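Local coordinates for protein endoglucanase E-5 (Thermobifida fusca, PDB 2CKS) that hydrolyses internal beta-1,4-glucosidic linkages of cellulose, lichenin and cereal beta-D-glucans, this chain being its family 5 glycoside hydrolase catalytic domain, at residues 69-72 with 73-77; 103-107 with 108-112; 141-144 with 145-149; 250-253 with 254-257. One frame throughout, in Å; residues are numbered along the deposited sequence. Where two conformers were deposited one is given.

Contact 1 (69-72 with 73-77); sequences DGYE and TNPRG
The ring of Tyr71 carries Pro75 on one face: Pro75 CA stands 3.9 Å from the centroid of the Tyr71 ring and only 14° off its normal, a CH-pi contact, while Trp100 meets the tyrosine edge-to-face. This is the turn that leads from strand 59-65 into helix 75-90 of the TIM barrel, and the tyrosine packs against the first turn of that helix. The two side chains cross at about a right angle. With CG anti to the backbone N (chi1 175°), the tyrosine swings back along the proline, bringing Tyr71 CZ to 3.6 Å from Pro75 CB at the phenol end. A serine here would probably leave the face of Pro75 toward the ring without its aromatic cover and Trp100 without its edge-to-face mate. On the polar side, Gly70 O is gripped twice by one residue. Thr73 N donates to Gly70 O at 2.9 Å, tilted from the carbonyl plane, and closes a short 3-10 turn; Thr73 OG1 adds a side-chain bond to the same Gly70 O at 2.7 Å, in that plane, which fixes the threonine hydroxyl. Asn74 N continues the winding with a 3.0 Å bond to Tyr71 O. Asp69 OD1 ligates a zinc ion. Asn74 is the N-cap, and Gly77 N donates to Asn74 OD1 at 3.1 Å, coming from above the amide plane instead of along a lone pair.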
loop_
_atom_site.group_PDB
_atom_site.type_symbol
_atom_site.label_atom_id
_atom_site.label_comp_id
_atom_site.label_asym_id
_atom_site.label_seq_id
_atom_site.Cartn_x
_atom_site.Cartn_y
_atom_site.Cartn_z
ATOM N N ASP A 69 -7.081 -6.179 -17.099
ATOM C CA ASP A 69 -6.035 -5.907 -18.093
ATOM C C ASP A 69 -4.630 -5.811 -17.500
ATOM O O ASP A 69 -3.713 -5.286 -18.137
ATOM C CB ASP A 69 -6.368 -4.650 -18.911
ATOM C CG ASP A 69 -7.659 -4.800 -19.693
ATOM O OD1 ASP A 69 -8.491 -3.871 -19.647
ATOM O OD2 ASP A 69 -7.916 -5.812 -20.376
ATOM N N GLY A 70 -4.463 -6.370 -16.307
ATOM C CA GLY A 70 -3.204 -6.335 -15.598
ATOM C C GLY A 70 -2.322 -7.540 -15.867
ATOM O O GLY A 70 -2.245 -8.040 -16.984
ATOM N N TYR A 71 -1.647 -8.002 -14.818
ATOM C CA TYR A 71 -0.604 -9.013 -14.902
ATOM C C TYR A 71 -0.952 -10.215 -15.774
ATOM O O TYR A 71 -0.115 -10.650 -16.561
ATOM C CB TYR A 71 -0.239 -9.457 -13.481
ATOM C CG TYR A 71 0.753 -10.593 -13.367
ATOM C CD1 TYR A 71 2.107 -10.352 -13.182
ATOM C CD2 TYR A 71 0.325 -11.914 -13.422
ATOM C CE1 TYR A 71 3.020 -11.414 -13.064
ATOM C CE2 TYR A 71 1.221 -12.967 -13.309
ATOM C CZ TYR A 71 2.552 -12.718 -13.121
ATOM O OH TYR A 71 3.421 -13.788 -13.011
ATOM N N GLU A 72 -2.166 -10.738 -15.644
ATOM C CA GLU A 72 -2.545 -11.957 -16.363
ATOM C C GLU A 72 -2.421 -11.828 -17.874
ATOM O O GLU A 72 -2.242 -12.835 -18.566
ATOM C CB GLU A 72 -3.960 -12.404 -15.980
ATOM C CG GLU A 72 -5.075 -11.597 -16.622
ATOM C CD GLU A 72 -6.457 -12.028 -16.168
ATOM O OE1 GLU A 72 -6.587 -13.098 -15.509
ATOM O OE2 GLU A 72 -7.421 -11.283 -16.472
ATOM N N THR A 73 -2.530 -10.608 -18.391
ATOM C CA THR A 73 -2.430 -10.360 -19.835
ATOM C C THR A 73 -0.997 -10.408 -20.375
ATOM O O THR A 73 -0.808 -10.592 -21.577
ATOM C CB THR A 73 -3.072 -9.000 -20.243
ATOM O OG1 THR A 73 -2.349 -7.911 -19.662
ATOM C CG2 THR A 73 -4.474 -8.851 -19.708
ATOM N N ASN A 74 0.000 -10.222 -19.509
ATOM C CA ASN A 74 1.410 -10.257 -19.916
ATOM C C ASN A 74 2.321 -10.418 -18.700
ATOM O O ASN A 74 3.023 -9.481 -18.320
ATOM C CB ASN A 74 1.765 -8.975 -20.672
ATOM C CG ASN A 74 3.171 -8.980 -21.234
ATOM O OD1 ASN A 74 3.873 -9.994 -21.200
ATOM N ND2 ASN A 74 3.596 -7.828 -21.745
ATOM N N PRO A 75 2.324 -11.596 -18.081
ATOM C CA PRO A 75 3.126 -11.785 -16.865
ATOM C C PRO A 75 4.582 -11.332 -16.989
ATOM O O PRO A 75 5.088 -10.651 -16.109
ATOM C CB PRO A 75 3.026 -13.288 -16.612
ATOM C CG PRO A 75 1.704 -13.654 -17.191
ATOM C CD PRO A 75 1.553 -12.805 -18.419
ATOM N N ARG A 76 5.239 -11.672 -18.089
ATOM C CA ARG A 76 6.627 -11.284 -18.293
ATOM C C ARG A 76 6.816 -9.763 -18.350
ATOM O O ARG A 76 7.685 -9.210 -17.676
ATOM C CB ARG A 76 7.158 -11.952 -19.569
ATOM C CG ARG A 76 8.644 -11.845 -19.781
ATOM C CD ARG A 76 9.452 -12.712 -18.842
ATOM N NE ARG A 76 9.940 -11.891 -17.755
ATOM C CZ ARG A 76 9.993 -12.243 -16.472
ATOM N NH1 ARG A 76 9.609 -13.443 -16.046
ATOM N NH2 ARG A 76 10.456 -11.359 -15.611
ATOM N N GLY A 77 5.998 -9.077 -19.145
ATOM C CA GLY A 77 6.131 -7.637 -19.291
ATOM C C GLY A 77 5.833 -6.900 -17.990
ATOM O O GLY A 77 6.535 -5.966 -17.630
#

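Contact 2 (103-107 with 108-112); sequences LTPGD and PHYNL
Asp107 and Tyr110 close a short 3-10 turn, with Tyr110 N donating to Asp107 O at 3.0 Å. Ahead of it, in the loop that follows barrel strand 95-101, Pro105 comes after a cis peptide bond and lies over the Tyr110 ring. Pro105 CG sits above the centre of that ring, 3.5 Å from the centroid and 4° off the normal, a nearly ideal CH-pi contact; Pro105 CB leans toward the CG end of the ring. Asn111 ND2 lies in plane at the ring edge. An Asx turn forms beside the helical turn: Asp107 OD1 accepts from His109 N at 2.9 Å, the N-H arriving from above the carboxylate plane. A chi1 of -178°, trans to the main-chain nitrogen, carries the Asp107 carboxylate forward alongside His109. A water knits the loop further, donating to Pro105 O at 2.9 Å and to Asp107 O at 2.7 Å and accepting from Asn111 ND2, which also donates to Gln67, while Asn111 OD1 accepts from Arg114. Two bonds to Asp107, through carbonyl and carboxylate, and one water thus probably restrain the turn, and the negative charge at its start probably suits the backbone N-H groups there.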
loop_
_atom_site.group_PDB
_atom_site.type_symbol
_atom_site.label_atom_id
_atom_site.label_comp_id
_atom_site.label_asym_id
_atom_site.label_seq_id
_atom_site.Cartn_x
_atom_site.Cartn_y
_atom_site.Cartn_z
ATOM N N LEU A 103 -8.627 -7.727 -6.559
ATOM C CA LEU A 103 -9.844 -6.994 -6.245
ATOM C C LEU A 103 -11.075 -7.777 -6.693
ATOM O O LEU A 103 -11.945 -8.089 -5.882
ATOM C CB LEU A 103 -9.797 -5.616 -6.916
ATOM C CG LEU A 103 -11.005 -4.708 -6.700
ATOM C CD1 LEU A 103 -11.324 -4.543 -5.210
ATOM C CD2 LEU A 103 -10.770 -3.355 -7.355
ATOM N N THR A 104 -11.124 -8.093 -7.987
ATOM C CA THR A 104 -12.196 -8.900 -8.581
ATOM C C THR A 104 -11.582 -9.865 -9.597
ATOM O O THR A 104 -11.041 -9.412 -10.614
ATOM C CB THR A 104 -13.235 -7.995 -9.307
ATOM O OG1 THR A 104 -13.764 -7.003 -8.410
ATOM C CG2 THR A 104 -14.453 -8.808 -9.738
ATOM N N PRO A 105 -11.636 -11.179 -9.370
ATOM C CA PRO A 105 -12.219 -11.837 -8.191
ATOM C C PRO A 105 -11.585 -11.488 -6.839
ATOM O O PRO A 105 -10.381 -11.220 -6.743
ATOM C CB PRO A 105 -11.993 -13.326 -8.485
ATOM C CG PRO A 105 -11.850 -13.401 -9.945
ATOM C CD PRO A 105 -11.130 -12.147 -10.351
ATOM N N GLY A 106 -12.414 -11.542 -5.801
ATOM C CA GLY A 106 -12.038 -11.132 -4.462
ATOM C C GLY A 106 -11.405 -12.201 -3.590
ATOM O O GLY A 106 -10.860 -11.877 -2.536
ATOM N N ASP A 107 -11.476 -13.461 -4.006
ATOM C CA ASP A 107 -10.828 -14.534 -3.264
ATOM C C ASP A 107 -9.369 -14.562 -3.679
ATOM O O ASP A 107 -9.074 -14.847 -4.843
ATOM C CB ASP A 107 -11.473 -15.881 -3.596
ATOM C CG ASP A 107 -10.860 -17.038 -2.814
ATOM O OD1 ASP A 107 -9.807 -16.857 -2.156
ATOM O OD2 ASP A 107 -11.370 -18.179 -2.816
ATOM N N PRO A 108 -8.436 -14.289 -2.762
ATOM C CA PRO A 108 -7.018 -14.273 -3.151
ATOM C C PRO A 108 -6.550 -15.600 -3.742
ATOM O O PRO A 108 -5.648 -15.619 -4.559
ATOM C CB PRO A 108 -6.275 -13.975 -1.840
ATOM C CG PRO A 108 -7.278 -13.462 -0.905
ATOM C CD PRO A 108 -8.625 -13.981 -1.334
ATOM N N HIS A 109 -7.171 -16.707 -3.349
ATOM C CA HIS A 109 -6.753 -17.995 -3.885
ATOM C C HIS A 109 -6.923 -18.107 -5.411
ATOM O O HIS A 109 -6.208 -18.870 -6.062
ATOM C CB HIS A 109 -7.485 -19.151 -3.193
ATOM C CG HIS A 109 -6.704 -20.428 -3.189
ATOM N ND1 HIS A 109 -6.459 -21.150 -4.339
ATOM C CD2 HIS A 109 -6.116 -21.111 -2.180
ATOM C CE1 HIS A 109 -5.746 -22.219 -4.037
ATOM N NE2 HIS A 109 -5.524 -22.220 -2.735
ATOM N N TYR A 110 -7.851 -17.342 -5.984
ATOM C CA TYR A 110 -8.006 -17.282 -7.439
ATOM C C TYR A 110 -6.682 -16.987 -8.158
ATOM O O TYR A 110 -6.457 -17.448 -9.283
ATOM C CB TYR A 110 -9.046 -16.220 -7.799
ATOM C CG TYR A 110 -9.421 -16.195 -9.251
ATOM C CD1 TYR A 110 -10.452 -16.990 -9.730
ATOM C CD2 TYR A 110 -8.742 -15.382 -10.152
ATOM C CE1 TYR A 110 -10.799 -16.973 -11.062
ATOM C CE2 TYR A 110 -9.081 -15.363 -11.496
ATOM C CZ TYR A 110 -10.113 -16.159 -11.943
ATOM O OH TYR A 110 -10.450 -16.149 -13.283
ATOM N N ASN A 111 -5.815 -16.212 -7.508
ATOM C CA ASN A 111 -4.548 -15.789 -8.088
ATOM C C ASN A 111 -3.322 -16.368 -7.376
ATOM O O ASN A 111 -2.216 -15.874 -7.563
ATOM C CB ASN A 111 -4.487 -14.261 -8.080
ATOM C CG ASN A 111 -5.365 -13.654 -9.139
ATOM O OD1 ASN A 111 -5.198 -13.946 -10.320
ATOM N ND2 ASN A 111 -6.339 -12.851 -8.728
ATOM N N LEU A 112 -3.515 -17.426 -6.594
ATOM C CA LEU A 112 -2.431 -17.991 -5.787
ATOM C C LEU A 112 -1.270 -18.529 -6.621
ATOM O O LEU A 112 -0.115 -18.250 -6.323
ATOM C CB LEU A 112 -2.959 -19.111 -4.882
ATOM C CG LEU A 112 -1.869 -19.859 -4.099
ATOM C CD1 LEU A 112 -1.138 -18.924 -3.164
ATOM C CD2 LEU A 112 -2.463 -21.023 -3.334
HETATM O O HOH W 1 -7.977 -12.796 -6.284
#

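Contact 3 (141-144 with 145-149); sequences NGVS and WASIK
Val143 and Ile148 meet across the start of helix 145-162 with their side chains crossing at about a right angle, Val143 CG2 lying 3.7 Å from Ile148 CG1. The residue before the N-cap thus packs against the fourth residue of the helix, which is the geometry of a hydrophobic staple. Ser144 is the N-cap; its OG, turned between the backbone N and the carbonyl carbon (chi1 67°), accepts from Ser147 N at 3.1 Å. The carbonyl of the same serine is held as well: Ile148 N donates to Ser144 O at 3.2 Å with an angle of 154° at the hydrogen, and, in the one conformer of Ser147 described here out of two, Ser147 OG donates to Ser144 O at 2.9 Å. On a different side of the helix the Trp145 indole takes Lys149 CB over one face, toward the rim. The indole leans on helices 173-176 and 187-191, with NE1 donating to Asn192 O, while Val143 packs on Asp107 in the loop after strand 95-101 and Ile148 on Arg173 and Pro140.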
loop_
_atom_site.group_PDB
_atom_site.type_symbol
_atom_site.label_atom_id
_atom_site.label_comp_id
_atom_site.label_asym_id
_atom_site.label_seq_id
_atom_site.Cartn_x
_atom_site.Cartn_y
_atom_site.Cartn_z
ATOM N N ASN A 141 -12.147 -9.909 -0.653
ATOM C CA ASN A 141 -13.551 -9.664 -0.382
ATOM C C ASN A 141 -14.387 -10.894 -0.709
ATOM O O ASN A 141 -14.037 -11.685 -1.587
ATOM C CB ASN A 141 -14.046 -8.406 -1.127
ATOM C CG ASN A 141 -13.867 -8.490 -2.629
ATOM O OD1 ASN A 141 -14.797 -8.869 -3.349
ATOM N ND2 ASN A 141 -12.680 -8.108 -3.124
ATOM N N GLY A 142 -15.469 -11.053 0.045
ATOM C CA GLY A 142 -16.367 -12.184 -0.104
ATOM C C GLY A 142 -15.834 -13.469 0.501
ATOM O O GLY A 142 -16.398 -14.538 0.265
ATOM N N VAL A 143 -14.759 -13.367 1.287
ATOM C CA VAL A 143 -14.102 -14.529 1.886
ATOM C C VAL A 143 -13.933 -14.369 3.399
ATOM O O VAL A 143 -13.849 -13.256 3.935
ATOM C CB VAL A 143 -12.724 -14.833 1.224
ATOM C CG1 VAL A 143 -12.899 -15.266 -0.227
ATOM C CG2 VAL A 143 -11.777 -13.639 1.333
ATOM N N SER A 144 -13.875 -15.502 4.086
ATOM C CA SER A 144 -13.687 -15.521 5.525
ATOM C C SER A 144 -12.264 -15.139 5.883
ATOM O O SER A 144 -11.344 -15.279 5.068
ATOM C CB SER A 144 -13.969 -16.915 6.080
ATOM O OG SER A 144 -13.002 -17.841 5.623
ATOM N N TRP A 145 -12.081 -14.698 7.119
ATOM C CA TRP A 145 -10.740 -14.461 7.636
ATOM C C TRP A 145 -9.897 -15.736 7.619
ATOM O O TRP A 145 -8.729 -15.705 7.234
ATOM C CB TRP A 145 -10.753 -13.838 9.038
ATOM C CG TRP A 145 -9.362 -13.805 9.585
ATOM C CD1 TRP A 145 -8.887 -14.496 10.642
ATOM C CD2 TRP A 145 -8.239 -13.106 9.026
ATOM N NE1 TRP A 145 -7.541 -14.268 10.799
ATOM C CE2 TRP A 145 -7.119 -13.417 9.814
ATOM C CE3 TRP A 145 -8.066 -12.251 7.931
ATOM C CZ2 TRP A 145 -5.852 -12.900 9.554
ATOM C CZ3 TRP A 145 -6.810 -11.745 7.670
ATOM C CH2 TRP A 145 -5.719 -12.071 8.474
ATOM N N ALA A 146 -10.474 -16.874 8.004
ATOM C CA ALA A 146 -9.714 -18.129 7.973
ATOM C C ALA A 146 -9.146 -18.459 6.590
ATOM O O ALA A 146 -8.050 -18.999 6.486
ATOM C CB ALA A 146 -10.545 -19.290 8.499
ATOM N N SER A 147 -9.879 -18.136 5.529
ATOM C CA SER A 147 -9.401 -18.428 4.184
ATOM C C SER A 147 -8.293 -17.460 3.774
ATOM O O SER A 147 -7.388 -17.845 3.044
ATOM C CB SER A 147 -10.544 -18.409 3.172
ATOM O OG SER A 147 -10.917 -17.090 2.847
ATOM N N ILE A 148 -8.358 -16.215 4.246
ATOM C CA ILE A 148 -7.279 -15.256 3.974
ATOM C C ILE A 148 -6.024 -15.697 4.701
ATOM O O ILE A 148 -4.947 -15.680 4.134
ATOM C CB ILE A 148 -7.667 -13.820 4.367
ATOM C CG1 ILE A 148 -8.854 -13.347 3.532
ATOM C CG2 ILE A 148 -6.468 -12.882 4.158
ATOM C CD1 ILE A 148 -9.516 -12.113 4.089
ATOM N N LYS A 149 -6.187 -16.140 5.940
ATOM C CA LYS A 149 -5.076 -16.647 6.730
ATOM C C LYS A 149 -4.410 -17.850 6.039
ATOM O O LYS A 149 -3.201 -17.926 5.955
ATOM C CB LYS A 149 -5.574 -17.027 8.139
ATOM C CG LYS A 149 -4.527 -17.708 9.014
ATOM C CD LYS A 149 -5.105 -18.151 10.348
ATOM C CE LYS A 149 -4.507 -19.465 10.831
ATOM N NZ LYS A 149 -3.158 -19.237 11.401
#

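Contact 4 (250-253 with 254-257); sequences RYID and LMAE
Tyr251 O accepts from Met255 N at 2.9 Å, with an N-H...O angle of 164°, the shortest and straightest of four consecutive alpha-helical bonds in helix 245-258. The next two, Ala256 N to Ile252 O and Glu257 N to Asp253 O, measure 3.0 Å each, which shows an evenly wound helix. Met255 curls round the carbonyl it binds. With CG beside the backbone N of its own residue (chi1 -67°) and the chain bent at chi3 (-70°), Met255 CG lies 3.2 Å from Tyr251 O and the terminal methyl, Met255 CE, comes back to 3.6 Å from that oxygen. The methyl then fills the corner between two side chains of the preceding turn: Met255 CE is 4.0 Å from Ile252 CD1, the two chains crossing obliquely, and 4.4 Å from Tyr251 CB. At these separations both are loose apolar contacts. Cut back to an alanine, the position of Met255 is likely to leave a gap beside Ile252 CD1 and Tyr251 CB, with the isoleucine tip freer to turn. The helix lies in the beta-alpha-beta crossover from strand 227-233 to strand 262-265. Its buried side leans on the barrel, with Ile252 and Met255 on Trp262 of strand 262-265 and Tyr251 stacked with Phe205 of strand 199-206; the Tyr251 hydroxyl binds His210 O, and toward helix 212-224 Arg250 forms a salt bridge with Asp212.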
loop_
_atom_site.group_PDB
_atom_site.type_symbol
_atom_site.label_atom_id
_atom_site.label_comp_id
_atom_site.label_asym_id
_atom_site.label_seq_id
_atom_site.Cartn_x
_atom_site.Cartn_y
_atom_site.Cartn_z
ATOM N N ARG A 250 -8.768 13.439 11.062
ATOM C CA ARG A 250 -8.888 12.594 12.246
ATOM C C ARG A 250 -8.113 11.296 12.066
ATOM O O ARG A 250 -7.418 10.864 12.974
ATOM C CB ARG A 250 -10.353 12.303 12.579
ATOM C CG ARG A 250 -11.143 13.549 12.940
ATOM C CD ARG A 250 -12.617 13.308 13.107
ATOM N NE ARG A 250 -12.885 12.371 14.196
ATOM C CZ ARG A 250 -14.059 11.798 14.420
ATOM N NH1 ARG A 250 -15.108 12.057 13.641
ATOM N NH2 ARG A 250 -14.188 10.961 15.438
ATOM N N TYR A 251 -8.220 10.691 10.888
ATOM C CA TYR A 251 -7.431 9.505 10.566
ATOM C C TYR A 251 -5.932 9.826 10.574
ATOM O O TYR A 251 -5.128 9.058 11.099
ATOM C CB TYR A 251 -7.815 8.963 9.189
ATOM C CG TYR A 251 -9.088 8.158 9.124
ATOM C CD1 TYR A 251 -9.098 6.806 9.453
ATOM C CD2 TYR A 251 -10.273 8.733 8.687
ATOM C CE1 TYR A 251 -10.248 6.050 9.354
ATOM C CE2 TYR A 251 -11.438 7.983 8.591
ATOM C CZ TYR A 251 -11.419 6.643 8.936
ATOM O OH TYR A 251 -12.566 5.895 8.831
ATOM N N ILE A 252 -5.554 10.957 9.987
ATOM C CA ILE A 252 -4.147 11.349 9.923
ATOM C C ILE A 252 -3.574 11.539 11.316
ATOM O O ILE A 252 -2.461 11.111 11.592
ATOM C CB ILE A 252 -3.963 12.633 9.077
ATOM C CG1 ILE A 252 -4.203 12.317 7.600
ATOM C CG2 ILE A 252 -2.581 13.252 9.295
ATOM C CD1 ILE A 252 -3.043 11.626 6.914
ATOM N N ASP A 253 -4.340 12.168 12.196
ATOM C CA ASP A 253 -3.872 12.406 13.558
ATOM C C ASP A 253 -3.745 11.096 14.334
ATOM O O ASP A 253 -2.796 10.927 15.088
ATOM C CB ASP A 253 -4.782 13.397 14.280
ATOM C CG ASP A 253 -4.680 14.799 13.696
ATOM O OD1 ASP A 253 -5.571 15.619 13.979
ATOM O OD2 ASP A 253 -3.753 15.166 12.936
ATOM N N LEU A 254 -4.679 10.174 14.122
ATOM C CA LEU A 254 -4.622 8.874 14.778
ATOM C C LEU A 254 -3.405 8.099 14.286
ATOM O O LEU A 254 -2.651 7.542 15.079
ATOM C CB LEU A 254 -5.895 8.073 14.519
ATOM C CG LEU A 254 -6.056 6.764 15.304
ATOM C CD1 LEU A 254 -5.536 5.567 14.516
ATOM C CD2 LEU A 254 -5.396 6.834 16.693
ATOM N N MET A 255 -3.193 8.095 12.978
ATOM C CA MET A 255 -2.074 7.364 12.412
ATOM C C MET A 255 -0.734 7.942 12.886
ATOM O O MET A 255 0.187 7.196 13.156
ATOM C CB MET A 255 -2.184 7.303 10.887
ATOM C CG MET A 255 -3.361 6.469 10.417
ATOM S SD MET A 255 -3.391 6.180 8.640
ATOM C CE MET A 255 -3.771 7.794 7.995
ATOM N N ALA A 256 -0.642 9.264 13.019
ATOM C CA ALA A 256 0.581 9.888 13.529
ATOM C C ALA A 256 0.849 9.498 14.995
ATOM O O ALA A 256 1.979 9.180 15.372
ATOM C CB ALA A 256 0.489 11.403 13.386
ATOM N N GLU A 257 -0.205 9.510 15.806
ATOM C CA GLU A 257 -0.136 9.135 17.221
ATOM C C GLU A 257 0.348 7.691 17.393
ATOM O O GLU A 257 1.164 7.402 18.261
ATOM C CB GLU A 257 -1.518 9.351 17.847
ATOM C CG GLU A 257 -1.759 8.822 19.251
ATOM C CD GLU A 257 -3.238 8.871 19.600
ATOM O OE1 GLU A 257 -3.746 9.972 19.884
ATOM O OE2 GLU A 257 -3.904 7.818 19.567
#

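How the contacts relate
Contacts 1, 2 and 3 lie where loops after successive barrel strands enter their helices, whereas contact 4 lies wholly within a helix and is on the opposite side of the chain's centre from contacts 1 and 2. All four are partly buried and mix buried with exposed residues, so it is their chemistry that differs. Contacts 1 and 3 have capping bonds, contact 2 an Asx turn and a water, and contact 4 regular main-chain bonding beside buried apolar side chains. Contacts 1 and 2 both lay a proline over a tyrosine face, while contact 3 pairs aliphatic side chains. Contacts 2 and 3 also touch, probably through hydrogen bonds from Asn141 to Leu103 O and Gly106 O, joining neighbouring loops.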